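Local coordinates for protein dihydroneopterin triphosphate diphosphatase (Escherichia coli O157:H7, PDB 5U7F) that is a metal-dependent Nudix hydrolase that probably hydrolyses dihydroneopterin triphosphate to the monophosphate and pyrophosphate in folate biosynthesis, and probably also nucleoside triphosphates, preferring dATP, at residues A[45-49]-A[50-54]. Residues are numbered along the deposited sequence; the frame is centred on the assembly and turned at random.
Sequences EGETA and PQAAM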
loop_
_atom_site.group_PDB
_atom_site.type_symbol
_atom_site.label_atom_id
_atom_site.label_comp_id
_atom_site.label_asym_id
_atom_site.label_seq_id
_atom_site.Cartn_x
_atom_site.Cartn_y
_atom_site.Cartn_z
ATOM N N GLU A 45 -5.096 -9.550 -14.161
ATOM C CA GLU A 45 -5.426 -10.890 -14.623
ATOM C C GLU A 45 -4.131 -11.656 -14.940
ATOM O O GLU A 45 -3.199 -11.124 -15.543
ATOM C CB GLU A 45 -6.356 -10.833 -15.845
ATOM C CG GLU A 45 -7.643 -11.662 -15.672
ATOM C CD GLU A 45 -8.774 -11.247 -16.609
ATOM O OE1 GLU A 45 -8.951 -11.906 -17.663
ATOM O OE2 GLU A 45 -9.525 -10.290 -16.282
ATOM N N GLY A 46 -4.067 -12.899 -14.492
ATOM C CA GLY A 46 -2.890 -13.714 -14.717
ATOM C C GLY A 46 -1.735 -13.567 -13.740
ATOM O O GLY A 46 -0.794 -14.344 -13.827
ATOM N N GLU A 47 -1.785 -12.602 -12.822
ATOM C CA GLU A 47 -0.738 -12.488 -11.808
ATOM C C GLU A 47 -1.275 -12.814 -10.410
ATOM O O GLU A 47 -2.469 -12.736 -10.127
ATOM C CB GLU A 47 -0.061 -11.080 -11.846
ATOM C CG GLU A 47 -0.826 -9.927 -11.197
ATOM C CD GLU A 47 -0.138 -8.529 -11.296
ATOM O OE1 GLU A 47 1.112 -8.437 -11.432
ATOM O OE2 GLU A 47 -0.870 -7.510 -11.228
ATOM N N THR A 48 -0.363 -13.212 -9.535
ATOM C CA THR A 48 -0.722 -13.531 -8.170
ATOM C C THR A 48 -0.589 -12.292 -7.319
ATOM O O THR A 48 0.020 -11.339 -7.750
ATOM C CB THR A 48 0.172 -14.594 -7.587
ATOM O OG1 THR A 48 1.520 -14.077 -7.492
ATOM C CG2 THR A 48 0.137 -15.881 -8.441
ATOM N N ALA A 49 -1.105 -12.357 -6.090
ATOM C CA ALA A 49 -1.020 -11.251 -5.165
ATOM C C ALA A 49 0.429 -10.902 -4.877
ATOM O O ALA A 49 0.783 -9.748 -4.941
ATOM C CB ALA A 49 -1.753 -11.549 -3.908
ATOM N N PRO A 50 1.279 -11.895 -4.566
ATOM C CA PRO A 50 2.679 -11.500 -4.368
ATOM C C PRO A 50 3.344 -10.891 -5.588
ATOM O O PRO A 50 4.208 -10.029 -5.412
ATOM C CB PRO A 50 3.388 -12.801 -4.020
ATOM C CG PRO A 50 2.295 -13.734 -3.546
ATOM C CD PRO A 50 1.038 -13.321 -4.269
ATOM N N GLN A 51 3.018 -11.353 -6.786
ATOM C CA GLN A 51 3.578 -10.725 -7.985
ATOM C C GLN A 51 3.136 -9.278 -8.077
ATOM O O GLN A 51 3.909 -8.384 -8.447
ATOM C CB GLN A 51 3.170 -11.479 -9.246
ATOM C CG GLN A 51 3.945 -12.783 -9.516
ATOM C CD GLN A 51 3.232 -13.714 -10.495
ATOM O OE1 GLN A 51 2.103 -13.454 -10.910
ATOM N NE2 GLN A 51 3.890 -14.821 -10.862
ATOM N N ALA A 52 1.880 -9.035 -7.738
ATOM C CA ALA A 52 1.335 -7.707 -7.894
ATOM C C ALA A 52 2.002 -6.760 -6.896
ATOM O O ALA A 52 2.334 -5.624 -7.219
ATOM C CB ALA A 52 -0.179 -7.726 -7.721
ATOM N N ALA A 53 2.207 -7.256 -5.686
ATOM C CA ALA A 53 2.837 -6.507 -4.630
ATOM C C ALA A 53 4.269 -6.092 -5.039
ATOM O O ALA A 53 4.611 -4.914 -4.982
ATOM C CB ALA A 53 2.863 -7.318 -3.355
ATOM N N MET A 54 5.062 -7.053 -5.498
ATOM C CA MET A 54 6.418 -6.738 -5.933
ATOM C C MET A 54 6.381 -5.745 -7.092
ATOM O O MET A 54 7.187 -4.814 -7.130
ATOM C CB MET A 54 7.175 -7.997 -6.335
ATOM C CG MET A 54 7.823 -8.699 -5.153
ATOM S SD MET A 54 9.088 -9.869 -5.674
ATOM C CE MET A 54 8.202 -10.803 -6.932
#
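With chi1 at 65°, Thr48 sets OG1 between its own backbone N and carbonyl carbon, facing the first turn of helix 49-61; Gln51, its CG beside the backbone N and its chain extended beyond, carries OE1 back to the backbone N of Thr48. The two residues form a capping box at the start of the Nudix-box helix, and both halves of the motif are met geometrically. Gln51 N donates to Thr48 OG1 over 3.2 Å, with an N-H...O angle of 161°. In return Thr48 N donates to Gln51 OE1 at 2.8 Å, the donor standing 43° off the amide plane and so not aimed at a lone pair. The amide oxygen also lies against the Glu47 backbone, 3.1 Å from Glu47 CA, while Gln51 CG packs alongside Thr48 OG1.

Regular helical bonding starts at the cap: Ala52 N donates to Thr48 O (3.0 Å), and the next bond runs from Ala53 N to Ala49 O. Pro50, which has no N-H to give, occupies the first turn, where none is required, and its CD lies beside Thr48 OG1. Ala49 and Ala53 turn their methyls to the sheet, touching Ile12 of strand 10-18 and Phe103 of strand 97-107.

Glu47, its chain extended beyond CG, brings its carboxylate against Ala52. The main polar partners of that carboxylate come from outside 45-54: a salt bridge from OE2 to Arg55 in the same helix and a hydrogen bond from Glu44 N to the same OE2. Its side chain is about 7 Å from a bound cobalt ion, near the metal-binding part of the motif. Against the helix itself, the carboxylate rests on the small side chain of Ala52, with Glu47 OE2 3.6 Å from Ala52 CB.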